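Long-range contacts in cysteine protease-like virA (Shigella flexneri, PDB 3EB8), which is secreted as a virulence effector needed for epithelial-cell entry and for spreading within and between cells, although its proposed tubulin-cleaving protease activity is disputed: residues G34-H38 / Q86-G90; I124-F130 / I242-E248; T323-H328 / A341-R347. One frame throughout, in Å; residues are numbered along the deposited sequence.

Contact 1 (G34-H38 / Q86-G90); sequences GEFAH and QFNLG
Phe-36 and Ala-37 meet Phe-87 in a small, buried apolar joint between the N-terminal antiparallel sheet and strand 86-87, at an edge of the mixed sheet. No hydrogen bond crosses it; the fit is mainly carbon on carbon, with two backbone carbonyl oxygens set against carbon. Ala-37 CB approaches the Phe-87 ring obliquely and comes within 3.4 Å of Phe-87 CE2. Next to it, the carbonyl oxygen of Phe-36 lies at the rim of the same ring, close to its plane and 3.6 Å from Phe-87 CD2, a position that suits the faintly positive C-H edge of an aromatic group. That CD2 of Phe-87 also lies at the edge of the other ring, 4.0 Å from Phe-36 CD1. Two successive residues of one strand can both aim their CB atoms at the partner because Phe-36 and Ala-37 form a classic beta bulge opposite Leu-48 of strand 44-51. At Phe-36, CG is held between the backbone N and the carbonyl carbon (chi1 65°), which brings the ring up against Leu-89, whose CD2 branch sits 3.8 Å from Phe-36 CE1. An inverse gamma turn centred on Asn-88, closed by a weak bond from Leu-89 N to Phe-87 O, bends the chain here and sets Asn-88 O 3.4 Å from Phe-36 CB. Around the joint, Leu-48 and Leu-50 pack on Phe-36, while Leu-82, Cys-120 and Pro-25 pack on Phe-87.

Contact 2 (I124-F130 / I242-E248); sequences IPNDDYF and ITSSSVE
The Phe-130 ring lies with one face against the start of a helix: Ser-244 CA sits 3.7 Å from the Phe-130 ring centroid and 18° off its normal, a CH-pi contact. At the ring edge, in its plane, are the carbonyl of Ile-242, with Ile-242 O 3.7 Å from Phe-130 CD2, and the carboxylate carbon of Glu-248. The backbone steadies this aromatic residue, for Phe-130 N donates to Thr-243 O (2.9 Å, 161°) from above the carbonyl plane. Ser-244 is the N-cap of helix 245-265, and its hydroxyl works in two directions. It accepts from the helix's first turn, Val-247 N to Ser-244 OG being 3.1 Å, and donates to Asn-126, with Ser-244 OG 2.6 Å from Asn-126 OD1 and 38° out of the amide plane. A cap so engaged ties the loop amide to the helix end. Ser-246 adds a second clasp: its OG donates to the syn lone pair of Asp-128 OD2 at 3.0 Å, and the carboxylate's place beside the helix N-terminus would probably be favoured by the helix dipole. Farther along, Ile-124 CG2 packs 3.7 Å from Val-247 CG2, the two side chains crossing nearly at right angles. The contact thus fastens the loop after strand 121-123 to the start of helix 245-265, which belongs to the tubulin-binding region, and both pieces lean on strand 348-356, where Val-349 touches Thr-243 and Val-247 and Phe-351 meets Ile-124.

Contact 3 (T323-H328 / A341-R347); sequences TSYLVH and AIPPESR
Tyr-325 of the strand and Arg-347 of the returning chain bring their CA atoms within 4.9 Å, yet no direct hydrogen bond joins residues 323-328 to 341-347; instead Ser-324 O receives a CA-H...O contact from Arg-347 CA. A water supplies a bridge, donating to Leu-326 O and to Ala-341 O (2.7 Å from the water) and accepting from His-328 N. The apolar centre is Ile-342. Its CG2, anti to the backbone N, lies over a face of the Tyr-325 ring, 3.9 Å from that ring's centroid, while its CD1 reaches Val-327 CG2 at 4.0 Å. Tyr-325 OH is hydrogen-bonded to Ser-234 OG. Arg-347 holds the turn together from within: its NE and NH2 both grip Ile-342 O, at 3.1 Å and 3.0 Å, and this oxygen lies in the guanidinium plane. The third nitrogen, NH1, hydrogen-bonds to Leu-240 O, fixing the group's rotation. The aliphatic stem of Arg-347 packs on Thr-323, with CB 3.6 Å from Thr-323 CG2. The turn links helix 335-341 to strand 348-356, which pairs antiparallel with strand 315-327, while helix 226-234 covers Val-327 and Ile-342.

The three contacts come in series along the chain and illustrate how a mixed sheet gathers distant parts of a chain. Contact 1 attaches the N-terminal antiparallel sheet through strand 86-87, and contact 3 lies at strand 315-327 of the mixed sheet; their centres are 20 Å apart, but Gln-86 OE1 and Ser-324 OG, 2.6 Å apart, probably hydrogen-bond. Contacts 2 and 3 are closer, with centres 13 Å apart, and pack directly where Phe-130 and Tyr-129 meet Pro-344 and Glu-345. Contacts 1 and 2 do not touch, although strand 121-123, parallel to 86-87, leads into contact 2. Strand 348-356, paired with 121-123, is where helix 245-265 of the tubulin-binding region packs on the sheet.

Contact 1 (G34-H38 / Q86-G90)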
# COMPACT_ATOMS: atom_id res chain seq x y z
N GLY A 34 -16.40 -13.28 -14.25
CA GLY A 34 -16.52 -12.57 -12.99
C GLY A 34 -15.43 -12.91 -11.99
O GLY A 34 -15.41 -12.38 -10.88
N GLU A 35 -14.51 -13.79 -12.38
CA GLU A 35 -13.40 -14.17 -11.50
C GLU A 35 -12.48 -13.00 -11.18
O GLU A 35 -12.02 -12.29 -12.07
CB GLU A 35 -12.58 -15.31 -12.12
CG GLU A 35 -11.35 -15.68 -11.34
CD GLU A 35 -10.56 -16.79 -12.01
OE1 GLU A 35 -11.19 -17.65 -12.66
OE2 GLU A 35 -9.31 -16.80 -11.89
N PHE A 36 -12.22 -12.80 -9.89
CA PHE A 36 -11.37 -11.72 -9.43
C PHE A 36 -10.15 -12.24 -8.69
O PHE A 36 -9.17 -11.51 -8.51
CB PHE A 36 -12.16 -10.74 -8.55
CG PHE A 36 -12.64 -11.34 -7.26
CD1 PHE A 36 -11.84 -11.30 -6.13
CD2 PHE A 36 -13.88 -11.94 -7.19
CE1 PHE A 36 -12.26 -11.85 -4.95
CE2 PHE A 36 -14.31 -12.49 -6.00
CZ PHE A 36 -13.49 -12.44 -4.88
N ALA A 37 -10.19 -13.49 -8.25
CA ALA A 37 -9.03 -14.10 -7.62
C ALA A 37 -8.91 -15.60 -7.88
O ALA A 37 -9.89 -16.27 -8.20
CB ALA A 37 -9.02 -13.83 -6.14
N HIS A 38 -7.70 -16.12 -7.75
CA HIS A 38 -7.47 -17.54 -7.94
C HIS A 38 -6.36 -18.03 -7.03
O HIS A 38 -5.48 -17.28 -6.63
CB HIS A 38 -7.04 -17.82 -9.37
CG HIS A 38 -5.72 -17.23 -9.71
ND1 HIS A 38 -5.58 -15.97 -10.25
CD2 HIS A 38 -4.46 -17.71 -9.56
CE1 HIS A 38 -4.30 -15.70 -10.42
NE2 HIS A 38 -3.60 -16.74 -10.01
N GLN A 86 -4.42 -6.08 -4.20
CA GLN A 86 -5.44 -5.29 -4.88
C GLN A 86 -6.31 -6.20 -5.74
O GLN A 86 -5.87 -6.74 -6.74
CB GLN A 86 -4.78 -4.18 -5.71
CG GLN A 86 -3.85 -3.27 -4.91
CD GLN A 86 -3.19 -2.21 -5.78
OE1 GLN A 86 -2.45 -2.53 -6.72
NE2 GLN A 86 -3.48 -0.95 -5.50
N PHE A 87 -7.56 -6.37 -5.33
CA PHE A 87 -8.50 -7.18 -6.08
C PHE A 87 -9.55 -6.31 -6.76
O PHE A 87 -9.91 -5.24 -6.29
CB PHE A 87 -9.20 -8.20 -5.18
CG PHE A 87 -8.28 -9.22 -4.59
CD1 PHE A 87 -7.69 -9.01 -3.35
CD2 PHE A 87 -8.01 -10.39 -5.27
CE1 PHE A 87 -6.84 -9.96 -2.82
CE2 PHE A 87 -7.14 -11.35 -4.74
CZ PHE A 87 -6.56 -11.13 -3.51
N ASN A 88 -10.07 -6.81 -7.88
CA ASN A 88 -11.20 -6.16 -8.49
C ASN A 88 -12.49 -6.58 -7.79
O ASN A 88 -13.15 -7.51 -8.21
CB ASN A 88 -11.26 -6.45 -9.99
CG ASN A 88 -11.87 -5.32 -10.75
OD1 ASN A 88 -13.01 -5.42 -11.21
ND2 ASN A 88 -11.15 -4.21 -10.84
N LEU A 89 -12.82 -5.88 -6.70
CA LEU A 89 -14.03 -6.19 -5.95
C LEU A 89 -15.23 -5.36 -6.43
O LEU A 89 -16.37 -5.67 -6.11
CB LEU A 89 -13.80 -5.99 -4.45
CG LEU A 89 -12.57 -6.68 -3.89
CD1 LEU A 89 -12.38 -6.34 -2.44
CD2 LEU A 89 -12.66 -8.18 -4.09
N GLY A 90 -14.95 -4.31 -7.20
CA GLY A 90 -15.98 -3.45 -7.75
C GLY A 90 -16.79 -2.70 -6.72
O GLY A 90 -17.89 -2.25 -6.99

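Contact 2 (I124-F130 / I242-E248)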
# COMPACT_ATOMS: atom_id res chain seq x y z
N ILE A 124 -9.94 0.57 -8.16
CA ILE A 124 -10.74 1.58 -8.83
C ILE A 124 -10.37 1.56 -10.30
O ILE A 124 -9.23 1.85 -10.66
CB ILE A 124 -10.45 2.98 -8.26
CG1 ILE A 124 -10.59 2.98 -6.73
CG2 ILE A 124 -11.34 4.02 -8.88
CD1 ILE A 124 -11.87 2.33 -6.24
N PRO A 125 -11.31 1.18 -11.17
CA PRO A 125 -10.99 1.10 -12.61
C PRO A 125 -10.54 2.45 -13.18
O PRO A 125 -11.23 3.46 -13.01
CB PRO A 125 -12.31 0.65 -13.25
CG PRO A 125 -13.06 -0.02 -12.15
CD PRO A 125 -12.68 0.72 -10.89
N ASN A 126 -9.39 2.44 -13.85
CA ASN A 126 -8.79 3.64 -14.41
C ASN A 126 -8.73 3.60 -15.93
O ASN A 126 -7.65 3.48 -16.51
CB ASN A 126 -7.36 3.83 -13.87
CG ASN A 126 -7.34 4.37 -12.45
OD1 ASN A 126 -8.29 5.02 -12.01
ND2 ASN A 126 -6.24 4.11 -11.73
N ASP A 127 -9.89 3.71 -16.57
CA ASP A 127 -9.96 3.75 -18.03
C ASP A 127 -9.73 5.18 -18.49
O ASP A 127 -9.11 5.43 -19.52
CB ASP A 127 -11.33 3.29 -18.51
CG ASP A 127 -12.04 2.43 -17.49
OD1 ASP A 127 -11.37 1.57 -16.88
OD2 ASP A 127 -13.26 2.63 -17.28
N ASP A 128 -10.25 6.11 -17.70
CA ASP A 128 -10.08 7.53 -17.98
C ASP A 128 -8.95 8.08 -17.12
O ASP A 128 -9.17 8.99 -16.32
CB ASP A 128 -11.38 8.27 -17.68
CG ASP A 128 -12.05 7.79 -16.40
OD1 ASP A 128 -13.17 7.22 -16.50
OD2 ASP A 128 -11.47 7.96 -15.30
N TYR A 129 -7.75 7.53 -17.30
CA TYR A 129 -6.59 7.96 -16.53
C TYR A 129 -6.07 9.29 -17.04
O TYR A 129 -6.18 9.60 -18.22
CB TYR A 129 -5.49 6.90 -16.57
CG TYR A 129 -5.06 6.58 -17.97
CD1 TYR A 129 -4.10 7.36 -18.62
CD2 TYR A 129 -5.63 5.52 -18.66
CE1 TYR A 129 -3.71 7.08 -19.93
CE2 TYR A 129 -5.24 5.22 -19.97
CZ TYR A 129 -4.29 6.01 -20.59
OH TYR A 129 -3.91 5.72 -21.88
N PHE A 130 -5.51 10.08 -16.13
CA PHE A 130 -4.93 11.36 -16.47
C PHE A 130 -3.63 11.18 -17.23
O PHE A 130 -2.92 10.19 -17.04
CB PHE A 130 -4.65 12.18 -15.21
CG PHE A 130 -5.88 12.52 -14.43
CD1 PHE A 130 -7.04 12.94 -15.07
CD2 PHE A 130 -5.87 12.45 -13.04
CE1 PHE A 130 -8.18 13.26 -14.34
CE2 PHE A 130 -7.00 12.78 -12.30
CZ PHE A 130 -8.16 13.18 -12.95
N ILE A 242 -3.90 10.13 -7.26
CA ILE A 242 -4.93 10.76 -8.08
C ILE A 242 -4.67 10.43 -9.54
O ILE A 242 -3.94 11.15 -10.21
CB ILE A 242 -4.98 12.28 -7.87
CG1 ILE A 242 -5.03 12.62 -6.39
CG2 ILE A 242 -6.21 12.86 -8.55
CD1 ILE A 242 -6.25 12.10 -5.71
N THR A 243 -5.24 9.33 -10.04
CA THR A 243 -4.90 8.87 -11.38
C THR A 243 -6.05 9.01 -12.36
O THR A 243 -5.87 8.76 -13.55
CB THR A 243 -4.42 7.40 -11.38
OG1 THR A 243 -5.45 6.55 -10.85
CG2 THR A 243 -3.15 7.24 -10.57
N SER A 244 -7.22 9.40 -11.88
CA SER A 244 -8.38 9.49 -12.77
C SER A 244 -9.57 10.15 -12.11
O SER A 244 -9.64 10.27 -10.88
CB SER A 244 -8.78 8.09 -13.23
OG SER A 244 -9.37 7.38 -12.17
N SER A 245 -10.52 10.55 -12.94
CA SER A 245 -11.80 11.08 -12.49
C SER A 245 -12.49 10.04 -11.61
O SER A 245 -13.17 10.40 -10.64
CB SER A 245 -12.67 11.40 -13.69
OG SER A 245 -11.90 11.99 -14.71
N SER A 246 -12.31 8.76 -11.94
CA SER A 246 -12.94 7.66 -11.21
C SER A 246 -12.44 7.57 -9.78
O SER A 246 -13.21 7.36 -8.86
CB SER A 246 -12.72 6.33 -11.93
OG SER A 246 -13.07 6.45 -13.29
N VAL A 247 -11.13 7.73 -9.61
CA VAL A 247 -10.55 7.76 -8.27
C VAL A 247 -11.03 9.01 -7.53
O VAL A 247 -11.40 8.94 -6.35
CB VAL A 247 -9.00 7.77 -8.34
CG1 VAL A 247 -8.41 8.17 -6.99
CG2 VAL A 247 -8.47 6.41 -8.76
N GLU A 248 -11.01 10.14 -8.22
CA GLU A 248 -11.56 11.35 -7.65
C GLU A 248 -12.97 11.13 -7.11
O GLU A 248 -13.30 11.59 -6.03
CB GLU A 248 -11.57 12.47 -8.70
CG GLU A 248 -10.21 13.12 -8.90
CD GLU A 248 -10.26 14.33 -9.82
OE1 GLU A 248 -11.24 14.46 -10.59
OE2 GLU A 248 -9.31 15.14 -9.78

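Contact 3 (T323-H328 / A341-R347)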
# COMPACT_ATOMS: atom_id res chain seq x y z
N THR A 323 -1.46 2.48 -3.70
CA THR A 323 -1.01 2.58 -5.07
C THR A 323 0.18 1.68 -5.29
O THR A 323 1.14 1.71 -4.51
CB THR A 323 -0.58 3.99 -5.41
OG1 THR A 323 -1.53 4.92 -4.89
CG2 THR A 323 -0.44 4.15 -6.94
N SER A 324 0.12 0.88 -6.35
CA SER A 324 1.21 0.01 -6.74
C SER A 324 1.66 0.32 -8.18
O SER A 324 0.83 0.68 -9.03
CB SER A 324 0.76 -1.44 -6.67
OG SER A 324 -0.22 -1.65 -7.65
N TYR A 325 2.95 0.14 -8.43
CA TYR A 325 3.55 0.40 -9.72
C TYR A 325 4.96 -0.17 -9.82
O TYR A 325 5.58 -0.56 -8.81
CB TYR A 325 3.62 1.90 -9.95
CG TYR A 325 4.24 2.65 -8.81
CD1 TYR A 325 5.59 2.94 -8.79
CD2 TYR A 325 3.48 3.07 -7.75
CE1 TYR A 325 6.14 3.64 -7.74
CE2 TYR A 325 4.01 3.75 -6.69
CZ TYR A 325 5.34 4.04 -6.68
OH TYR A 325 5.85 4.75 -5.61
N LEU A 326 5.47 -0.19 -11.04
CA LEU A 326 6.83 -0.63 -11.36
C LEU A 326 7.73 0.58 -11.60
O LEU A 326 7.34 1.52 -12.30
CB LEU A 326 6.78 -1.44 -12.65
CG LEU A 326 7.42 -2.81 -12.70
CD1 LEU A 326 6.75 -3.73 -11.69
CD2 LEU A 326 7.25 -3.34 -14.10
N VAL A 327 8.93 0.56 -11.04
CA VAL A 327 9.94 1.54 -11.38
C VAL A 327 11.07 0.87 -12.15
O VAL A 327 11.76 -0.00 -11.61
CB VAL A 327 10.54 2.20 -10.13
CG1 VAL A 327 11.54 3.27 -10.56
CG2 VAL A 327 9.44 2.78 -9.25
N HIS A 328 11.25 1.27 -13.41
CA HIS A 328 12.23 0.65 -14.31
C HIS A 328 13.68 0.95 -13.90
O HIS A 328 13.98 1.94 -13.22
CB HIS A 328 11.95 1.07 -15.78
CG HIS A 328 12.49 2.42 -16.15
ND1 HIS A 328 11.68 3.54 -16.26
CD2 HIS A 328 13.75 2.84 -16.42
CE1 HIS A 328 12.42 4.58 -16.58
NE2 HIS A 328 13.68 4.19 -16.68
N ALA A 341 8.74 7.90 -15.57
CA ALA A 341 8.82 6.47 -15.22
C ALA A 341 7.50 5.90 -14.66
O ALA A 341 7.19 4.74 -14.89
CB ALA A 341 9.97 6.22 -14.25
N ILE A 342 6.73 6.74 -13.96
CA ILE A 342 5.52 6.30 -13.26
C ILE A 342 4.30 7.16 -13.59
O ILE A 342 3.82 7.90 -12.74
CB ILE A 342 5.71 6.35 -11.72
CG1 ILE A 342 7.14 5.95 -11.34
CG2 ILE A 342 4.64 5.48 -11.02
CD1 ILE A 342 7.49 6.20 -9.90
N PRO A 343 3.83 7.10 -14.85
CA PRO A 343 2.64 7.84 -15.30
C PRO A 343 1.40 7.25 -14.65
O PRO A 343 1.43 6.08 -14.32
CB PRO A 343 2.60 7.52 -16.81
CG PRO A 343 3.32 6.21 -16.94
CD PRO A 343 4.47 6.40 -15.99
N PRO A 344 0.33 8.05 -14.48
CA PRO A 344 -0.96 7.59 -13.95
C PRO A 344 -1.42 6.23 -14.50
O PRO A 344 -1.85 5.37 -13.71
CB PRO A 344 -1.92 8.70 -14.39
CG PRO A 344 -1.08 9.92 -14.42
CD PRO A 344 0.31 9.49 -14.80
N GLU A 345 -1.33 6.05 -15.81
CA GLU A 345 -1.75 4.81 -16.46
C GLU A 345 -1.04 3.57 -15.94
O GLU A 345 -1.58 2.47 -16.01
CB GLU A 345 -1.56 4.91 -17.98
CG GLU A 345 -0.32 5.69 -18.39
CD GLU A 345 -0.36 6.17 -19.84
OE1 GLU A 345 -0.33 5.31 -20.76
OE2 GLU A 345 -0.41 7.40 -20.07
N SER A 346 0.17 3.71 -15.42
CA SER A 346 0.86 2.54 -14.89
C SER A 346 0.74 2.36 -13.38
O SER A 346 1.33 1.43 -12.81
CB SER A 346 2.32 2.49 -15.34
OG SER A 346 2.82 3.79 -15.55
N ARG A 347 -0.02 3.23 -12.72
CA ARG A 347 -0.27 3.06 -11.29
C ARG A 347 -1.62 2.42 -11.10
O ARG A 347 -2.59 2.81 -11.74
CB ARG A 347 -0.27 4.39 -10.53
CG ARG A 347 0.94 5.25 -10.70
CD ARG A 347 0.68 6.58 -10.10
NE ARG A 347 1.39 7.60 -10.84
CZ ARG A 347 1.09 8.89 -10.82
NH1 ARG A 347 0.08 9.34 -10.07
NH2 ARG A 347 1.80 9.74 -11.55
O HOH W 1 8.95 2.63 -14.91